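Local coordinates for alpha-L-arabinofuranosidase B (Aspergillus kawachii, PDB 6SXT), which releases terminal non-reducing alpha-L-arabinofuranosyl residues from arabinoxylan, arabinan and arabinogalactan side chains, and carries a C-terminal arabinose-binding domain, at residues A[425-437]-A[467-479]. Residues are numbered along the deposited sequence; the frame is centred on the assembly and turned at random.
Sequences QAALNGEGTSLRS and TSFNNDVSFEIET. With NAG (2-acetamido-2-deoxy-beta-D-glucopyranose), chain D.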
ATOM      1  N   GLN A 425      13.815  11.693  -1.504  1.00 17.86           N
ATOM      2  CA  GLN A 425      14.043  11.430  -0.064  1.00 17.49           C
ATOM      3  C   GLN A 425      15.444  11.932   0.262  1.00 19.25           C
ATOM      4  O   GLN A 425      16.380  11.713  -0.559  1.00 19.74           O
ATOM      5  CB  GLN A 425      13.914   9.940   0.178  1.00 18.19           C
ATOM      6  CG  GLN A 425      13.991   9.572   1.664  1.00 19.99           C
ATOM      7  CD  GLN A 425      13.808   8.114   1.949  1.00 18.38           C
ATOM      8  OE1 GLN A 425      13.139   7.364   1.213  1.00 17.85           O
ATOM      9  NE2 GLN A 425      14.365   7.678   3.090  1.00 19.13           N
ATOM     10  N   ALA A 426      15.642  12.553   1.400  1.00 18.22           N
ATOM     11  CA  ALA A 426      17.006  12.923   1.819  1.00 19.59           C
ATOM     12  C   ALA A 426      17.914  11.707   1.610  1.00 19.28           C
ATOM     13  O   ALA A 426      17.629  10.600   2.085  1.00 20.19           O
ATOM     14  CB  ALA A 426      16.960  13.396   3.264  1.00 20.07           C
ATOM     15  N   ALA A 427      19.069  11.863   0.938  1.00 18.94           N
ATOM     16  CA  ALA A 427      19.896  10.722   0.557  1.00 18.29           C
ATOM     17  C   ALA A 427      20.237   9.855   1.766  1.00 18.41           C
ATOM     18  O   ALA A 427      20.605  10.387   2.837  1.00 19.87           O
ATOM     19  CB  ALA A 427      21.185  11.161  -0.120  1.00 19.34           C
ATOM     20  N   LEU A 428      20.201   8.560   1.576  1.00 18.34           N
ATOM     21  CA  LEU A 428      20.518   7.620   2.668  1.00 19.90           C
ATOM     22  C   LEU A 428      21.957   7.813   3.155  1.00 22.03           C
ATOM     23  O   LEU A 428      22.219   7.537   4.336  1.00 19.34           O
ATOM     24  CB  LEU A 428      20.248   6.192   2.276  1.00 18.13           C
ATOM     25  CG  LEU A 428      18.812   5.850   1.903  1.00 21.50           C
ATOM     26  CD1 LEU A 428      18.645   4.333   1.842  1.00 21.27           C
ATOM     27  CD2 LEU A 428      17.797   6.463   2.836  1.00 24.36           C
ATOM     28  N   ASN A 429      22.894   8.250   2.292  1.00 21.01           N
ATOM     29  CA  ASN A 429      24.279   8.514   2.752  1.00 21.26           C
ATOM     30  C   ASN A 429      24.525   9.986   3.022  1.00 23.31           C
ATOM     31  O   ASN A 429      25.683  10.356   3.229  1.00 23.75           O
ATOM     32  CB  ASN A 429      25.283   7.913   1.751  1.00 21.36           C
ATOM     33  CG  ASN A 429      25.366   8.709   0.477  1.00 21.03           C
ATOM     34  OD1 ASN A 429      24.677   9.716   0.350  1.00 20.18           O
ATOM     35  ND2 ASN A 429      26.192   8.213  -0.438  1.00 21.67           N
ATOM     36  N   GLY A 430      23.513  10.848   2.996  1.00 21.34           N
ATOM     37  CA  GLY A 430      23.644  12.291   3.229  1.00 21.74           C
ATOM     38  C   GLY A 430      24.198  13.085   2.053  1.00 23.23           C
ATOM     39  O   GLY A 430      24.302  14.276   2.192  1.00 26.22           O
ATOM     40  N   GLU A 431      24.398  12.467   0.891  1.00 22.24           N
ATOM     41  CA  GLU A 431      24.935  13.194  -0.286  1.00 23.41           C
ATOM     42  C   GLU A 431      23.821  13.315  -1.331  1.00 22.23           C
ATOM     43  O   GLU A 431      23.736  12.440  -2.207  1.00 25.36           O
ATOM     44  CB  GLU A 431      26.142  12.446  -0.829  1.00 24.29           C
ATOM     45  CG  GLU A 431      27.286  12.257   0.166  1.00 30.37           C
ATOM     46  CD  GLU A 431      28.536  11.624  -0.458  1.00 34.27           C
ATOM     47  OE1 GLU A 431      28.941  12.088  -1.530  1.00 33.27           O
ATOM     48  OE2 GLU A 431      29.086  10.690   0.127  1.00 38.94           O
ATOM     49  N   GLY A 432      23.027  14.362  -1.226  1.00 21.65           N
ATOM     50  CA  GLY A 432      21.973  14.712  -2.199  1.00 22.41           C
ATOM     51  C   GLY A 432      20.665  14.009  -1.909  1.00 21.31           C
ATOM     52  O   GLY A 432      20.062  14.239  -0.824  1.00 20.83           O
ATOM     53  N   THR A 433      20.144  13.276  -2.890  1.00 18.96           N
ATOM     54  CA  THR A 433      18.780  12.739  -2.870  1.00 18.84           C
ATOM     55  C   THR A 433      18.836  11.243  -3.104  1.00 19.90           C
ATOM     56  O   THR A 433      19.701  10.736  -3.797  1.00 18.56           O
ATOM     57  CB  THR A 433      17.903  13.427  -3.927  1.00 19.98           C
ATOM     58  OG1 THR A 433      16.547  13.075  -3.643  1.00 19.87           O
ATOM     59  CG2 THR A 433      18.278  12.987  -5.332  1.00 21.40           C
ATOM     60  N   SER A 434      17.864  10.532  -2.554  1.00 16.63           N
ATOM     61  CA  SER A 434      17.517   9.174  -2.973  1.00 17.89           C
ATOM     62  C   SER A 434      16.145   9.288  -3.648  1.00 21.76           C
ATOM     63  O   SER A 434      15.267   9.974  -3.106  1.00 29.84           O
ATOM     64  CB  SER A 434      17.516   8.174  -1.843  1.00 18.83           C
ATOM     65  OG  SER A 434      18.833   8.101  -1.264  1.00 18.75           O
ATOM     66  N   LEU A 435      15.906   8.557  -4.714  1.00 17.79           N
ATOM     67  CA  LEU A 435      14.634   8.695  -5.450  1.00 16.93           C
ATOM     68  C   LEU A 435      13.828   7.409  -5.266  1.00 17.26           C
ATOM     69  O   LEU A 435      14.162   6.342  -5.822  1.00 17.26           O
ATOM     70  CB  LEU A 435      14.961   8.959  -6.935  1.00 17.54           C
ATOM     71  CG  LEU A 435      15.616  10.318  -7.182  1.00 19.05           C
ATOM     72  CD1 LEU A 435      16.053  10.439  -8.648  1.00 20.85           C
ATOM     73  CD2 LEU A 435      14.650  11.412  -6.853  1.00 21.53           C
ATOM     74  N   ARG A 436      12.797   7.488  -4.406  1.00 16.66           N
ATOM     75  CA  ARG A 436      12.007   6.303  -4.038  1.00 17.42           C
ATOM     76  C   ARG A 436      10.879   6.117  -5.053  1.00 15.80           C
ATOM     77  O   ARG A 436      10.206   7.058  -5.365  1.00 16.64           O
ATOM     78  CB  ARG A 436      11.411   6.531  -2.642  1.00 16.42           C
ATOM     79  CG  ARG A 436      10.785   5.287  -2.034  1.00 16.18           C
ATOM     80  CD  ARG A 436      10.315   5.481  -0.599  1.00 15.85           C
ATOM     81  NE  ARG A 436       9.251   6.454  -0.594  1.00 15.56           N
ATOM     82  CZ  ARG A 436       9.345   7.739  -0.205  1.00 16.20           C
ATOM     83  NH1 ARG A 436      10.469   8.244   0.269  1.00 17.19           N
ATOM     84  NH2 ARG A 436       8.291   8.553  -0.324  1.00 17.13           N
ATOM     85  N   SER A 437      10.651   4.905  -5.505  1.00 15.38           N
ATOM     86  CA  SER A 437       9.510   4.589  -6.380  1.00 15.29           C
ATOM     87  C   SER A 437       8.221   4.921  -5.631  1.00 16.80           C
ATOM     88  O   SER A 437       8.043   4.411  -4.523  1.00 16.67           O
ATOM     89  CB  SER A 437       9.535   3.195  -6.838  1.00 15.96           C
ATOM     90  OG  SER A 437       8.299   2.825  -7.462  1.00 16.79           O
ATOM     91  N   THR A 467      25.005  -4.871  -0.380  1.00 23.57           N
ATOM     92  CA  THR A 467      26.353  -4.277  -0.491  1.00 24.24           C
ATOM     93  C   THR A 467      26.273  -2.938  -1.204  1.00 20.61           C
ATOM     94  O   THR A 467      25.746  -2.925  -2.319  1.00 23.61           O
ATOM     95  CB  THR A 467      27.290  -5.232  -1.224  1.00 27.79           C
ATOM     96  OG1 THR A 467      27.275  -6.420  -0.455  1.00 30.05           O
ATOM     97  CG2 THR A 467      28.702  -4.708  -1.312  1.00 29.09           C
ATOM     98  N   SER A 468      26.703  -1.898  -0.536  1.00 21.19           N
ATOM     99  CA  SER A 468      26.823  -0.525  -1.084  1.00 21.90           C
ATOM    100  C   SER A 468      25.421   0.039  -1.380  1.00 21.84           C
ATOM    101  O   SER A 468      25.334   1.003  -2.107  1.00 22.34           O
ATOM    102  CB  SER A 468      27.671  -0.526  -2.378  1.00 27.55           C
ATOM    103  OG  SER A 468      28.103   0.770  -2.699  1.00 29.16           O
ATOM    104  N   PHE A 469      24.384  -0.484  -0.725  1.00 20.73           N
ATOM    105  CA  PHE A 469      23.001  -0.061  -1.071  1.00 20.65           C
ATOM    106  C   PHE A 469      22.870   1.431  -0.807  1.00 18.91           C
ATOM    107  O   PHE A 469      22.426   2.187  -1.696  1.00 19.42           O
ATOM    108  CB  PHE A 469      21.931  -0.859  -0.306  1.00 21.34           C
ATOM    109  CG  PHE A 469      20.564  -0.390  -0.708  1.00 18.27           C
ATOM    110  CD1 PHE A 469      19.930  -0.887  -1.825  1.00 20.11           C
ATOM    111  CD2 PHE A 469      19.935   0.585   0.049  1.00 19.61           C
ATOM    112  CE1 PHE A 469      18.655  -0.451  -2.161  1.00 19.35           C
ATOM    113  CE2 PHE A 469      18.662   1.031  -0.313  1.00 20.19           C
ATOM    114  CZ  PHE A 469      18.032   0.512  -1.413  1.00 19.88           C
ATOM    115  N   ASN A 470      23.157   1.890   0.400  1.00 19.52           N
ATOM    116  CA  ASN A 470      22.935   3.289   0.774  1.00 18.58           C
ATOM    117  C   ASN A 470      23.683   4.198  -0.220  1.00 19.93           C
ATOM    118  O   ASN A 470      23.141   5.222  -0.630  1.00 20.47           O
ATOM    119  CB  ASN A 470      23.369   3.595   2.195  1.00 20.05           C
ATOM    120  CG  ASN A 470      22.382   3.089   3.240  1.00 20.39           C
ATOM    121  OD1 ASN A 470      21.453   2.348   2.930  1.00 21.77           O
ATOM    122  ND2 ASN A 470      22.624   3.558   4.457  1.00 23.68           N
ATOM    123  N   ASN A 471      24.945   3.895  -0.525  1.00 20.03           N
ATOM    124  CA  ASN A 471      25.706   4.768  -1.465  1.00 20.49           C
ATOM    125  C   ASN A 471      25.102   4.694  -2.874  1.00 18.54           C
ATOM    126  O   ASN A 471      24.944   5.784  -3.514  1.00 20.50           O
ATOM    127  CB  ASN A 471      27.181   4.362  -1.456  1.00 20.80           C
ATOM    128  CG  ASN A 471      27.887   4.806  -0.202  1.00 20.95           C
ATOM    129  OD1 ASN A 471      27.518   5.787   0.436  1.00 23.40           O
ATOM    130  ND2 ASN A 471      28.992   4.127   0.090  1.00 25.40           N
ATOM    131  N   ASP A 472      24.705   3.514  -3.311  1.00 19.39           N
ATOM    132  CA  ASP A 472      24.251   3.250  -4.703  1.00 19.79           C
ATOM    133  C   ASP A 472      22.849   3.820  -4.948  1.00 21.16           C
ATOM    134  O   ASP A 472      22.456   3.862  -6.119  1.00 19.95           O
ATOM    135  CB  ASP A 472      24.282   1.782  -5.072  1.00 20.15           C
ATOM    136  CG  ASP A 472      25.665   1.114  -5.048  1.00 22.31           C
ATOM    137  OD1 ASP A 472      26.686   1.850  -4.820  1.00 24.13           O
ATOM    138  OD2 ASP A 472      25.659  -0.112  -5.205  1.00 21.16           O
ATOM    139  N   VAL A 473      22.150   4.291  -3.896  1.00 19.92           N
ATOM    140  CA  VAL A 473      20.836   4.962  -4.075  1.00 18.22           C
ATOM    141  C   VAL A 473      20.926   6.443  -3.732  1.00 18.22           C
ATOM    142  O   VAL A 473      19.870   7.094  -3.661  1.00 18.05           O
ATOM    143  CB  VAL A 473      19.727   4.257  -3.263  1.00 17.42           C
ATOM    144  CG1 VAL A 473      19.606   2.795  -3.598  1.00 17.77           C
ATOM    145  CG2 VAL A 473      19.864   4.509  -1.756  1.00 19.71           C
ATOM    146  N   SER A 474      22.113   7.015  -3.584  1.00 18.17           N
ATOM    147  CA  SER A 474      22.285   8.420  -3.222  1.00 18.26           C
ATOM    148  C   SER A 474      22.923   9.146  -4.408  1.00 18.53           C
ATOM    149  O   SER A 474      24.008   8.685  -4.866  1.00 19.93           O
ATOM    150  CB  SER A 474      23.114   8.565  -1.976  1.00 19.89           C
ATOM    151  OG  SER A 474      22.440   7.936  -0.853  1.00 19.76           O
ATOM    152  N   PHE A 475      22.306  10.209  -4.861  1.00 19.44           N
ATOM    153  CA  PHE A 475      22.772  10.981  -6.049  1.00 20.91           C
ATOM    154  C   PHE A 475      22.796  12.448  -5.717  1.00 20.00           C
ATOM    155  O   PHE A 475      21.839  12.995  -5.166  1.00 20.42           O
ATOM    156  CB  PHE A 475      21.859  10.728  -7.242  1.00 20.34           C
ATOM    157  CG  PHE A 475      21.806   9.287  -7.617  1.00 19.29           C
ATOM    158  CD1 PHE A 475      22.745   8.706  -8.475  1.00 19.95           C
ATOM    159  CD2 PHE A 475      20.850   8.448  -7.062  1.00 18.84           C
ATOM    160  CE1 PHE A 475      22.671   7.380  -8.813  1.00 20.01           C
ATOM    161  CE2 PHE A 475      20.788   7.115  -7.403  1.00 18.61           C
ATOM    162  CZ  PHE A 475      21.692   6.559  -8.274  1.00 20.16           C
ATOM    163  N   GLU A 476      23.871  13.143  -6.104  1.00 20.20           N
ATOM    164  CA  GLU A 476      23.929  14.603  -5.970  1.00 20.05           C
ATOM    165  C   GLU A 476      23.245  15.265  -7.149  1.00 21.56           C
ATOM    166  O   GLU A 476      23.445  14.831  -8.303  1.00 23.94           O
ATOM    167  CB  GLU A 476      25.380  15.066  -5.874  1.00 24.42           C
ATOM    168  CG  GLU A 476      26.009  14.775  -4.520  1.00 29.95           C
ATOM    169  CD  GLU A 476      25.618  15.732  -3.403  1.00 29.84           C
ATOM    170  OE1 GLU A 476      24.776  16.625  -3.607  1.00 29.86           O
ATOM    171  OE2 GLU A 476      26.204  15.573  -2.316  1.00 34.53           O
ATOM    172  N   ILE A 477      22.481  16.296  -6.877  1.00 21.23           N
ATOM    173  CA  ILE A 477      21.723  17.076  -7.885  1.00 22.32           C
ATOM    174  C   ILE A 477      22.656  18.195  -8.330  1.00 24.55           C
ATOM    175  O   ILE A 477      23.050  19.026  -7.501  1.00 24.76           O
ATOM    176  CB  ILE A 477      20.420  17.634  -7.331  1.00 22.65           C
ATOM    177  CG1 ILE A 477      19.520  16.549  -6.741  1.00 23.01           C
ATOM    178  CG2 ILE A 477      19.702  18.451  -8.398  1.00 24.37           C
ATOM    179  CD1 ILE A 477      18.425  17.104  -5.855  1.00 23.04           C
ATOM    180  N   GLU A 478      22.981  18.175  -9.622  1.00 23.85           N
ATOM    181  CA  GLU A 478      23.909  19.161 -10.211  1.00 24.82           C
ATOM    182  C   GLU A 478      23.215  19.883 -11.353  1.00 23.96           C
ATOM    183  O   GLU A 478      22.212  19.428 -11.874  1.00 22.91           O
ATOM    184  CB  GLU A 478      25.208  18.461 -10.579  1.00 26.96           C
ATOM    185  CG  GLU A 478      25.954  18.166  -9.308  1.00 34.75           C
ATOM    186  CD  GLU A 478      27.298  17.524  -9.405  1.00 39.85           C
ATOM    187  OE1 GLU A 478      27.791  17.373 -10.560  1.00 47.02           O
ATOM    188  OE2 GLU A 478      27.810  17.193  -8.326  1.00 35.94           O
ATOM    189  N   THR A 479      23.789  21.028 -11.703  1.00 24.57           N
ATOM    190  CA  THR A 479      23.456  21.733 -12.960  1.00 26.66           C
ATOM    191  C   THR A 479      23.465  20.733 -14.124  1.00 21.37           C
ATOM    192  O   THR A 479      24.380  19.920 -14.200  1.00 24.88           O
ATOM    193  CB  THR A 479      24.529  22.807 -13.227  1.00 30.70           C
ATOM    194  OG1 THR A 479      24.634  23.631 -12.066  1.00 34.78           O
ATOM    195  CG2 THR A 479      24.178  23.663 -14.416  1.00 34.01           C
TER
HETATM  196  C1  NAG D 504      21.770  10.214   7.130  1.00 20.76           C
HETATM  197  C2  NAG D 504      23.178  10.775   6.971  1.00 19.96           C
HETATM  198  C3  NAG D 504      23.186  12.287   7.263  1.00 19.80           C
HETATM  199  C4  NAG D 504      22.094  13.008   6.454  1.00 20.72           C
HETATM  200  C5  NAG D 504      20.766  12.255   6.460  1.00 21.65           C
HETATM  201  C6  NAG D 504      19.767  12.833   5.426  1.00 24.57           C
HETATM  202  C7  NAG D 504      24.882   9.035   7.333  1.00 24.73           C
HETATM  203  C8  NAG D 504      25.739   8.315   8.316  1.00 28.06           C
HETATM  204  N2  NAG D 504      24.127  10.037   7.811  1.00 22.09           N
HETATM  205  O3  NAG D 504      24.495  12.885   6.988  1.00 22.65           O
HETATM  206  O4  NAG D 504      21.960  14.366   6.881  1.00 22.93           O
HETATM  207  O5  NAG D 504      20.898  10.850   6.179  1.00 21.94           O
HETATM  208  O6  NAG D 504      20.362  12.809   4.093  1.00 21.97           O
HETATM  209  O7  NAG D 504      24.876   8.730   6.140  1.00 26.65           O
HETATM  210  O   HOH W   1      24.675   5.683   5.050  1.00 34.93           O
HETATM  211  O   HOH W   2      28.824  14.253  -2.597  1.00 42.88           O
HETATM  212  O   HOH W   3      17.729   6.546  -5.153  1.00 19.33           O
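Thr433 and Phe475 form a single antiparallel bridge, a hydrogen-bonded pair: Thr433 N reaches Phe475 O at 2.9 Å, and Phe475 N returns the bond to Thr433 O. One step along, the hydroxyl of Ser434 donates a hydrogen bond to Val473 O (OG to O 2.8 Å), coming from well above the carbonyl plane, and accepts the backbone N-H of Leu428. The buried hydroxyl of Ser474 links helix and turn: OG donates to Asn470 O nearly straight along the C=O axis and takes the N-H of Asn429 (N to OG 3.2 Å). Asn429 works with both ends of its amide. Its CG sits between the backbone N and carbonyl carbon (chi1 74°), which lets OD1 close an Asx turn onto Glu431 N while ND2 meets Asn471 OD1 at 2.9 Å, almost straight, the two amide planes 58° apart. Beside this, Leu428 CD1 packs on Val473 CG2 (3.8 Å) and meets the Phe469 ring at its edge.

The margins are looser. At the glutamate end Glu476, bent at chi2, folds back over the Glu431-Gly432 backbone; its OE2 lies 4.5 Å from Glu431 OE1. At the glycan end a water joins Leu428 O, Asn470 ND2 and O7 of the N-acetylglucosamine on Asn67; the backbone O of Asn67 also accepts from Asn470 ND2.

The contact lies in the beta-trefoil arabinose-binding domain, where it joins the hairpin of strands 422-426 and 433-437 to helix 469-472, which carries substrate-binding Asp472, and to strand 475-479, which also pairs with strand 333-338.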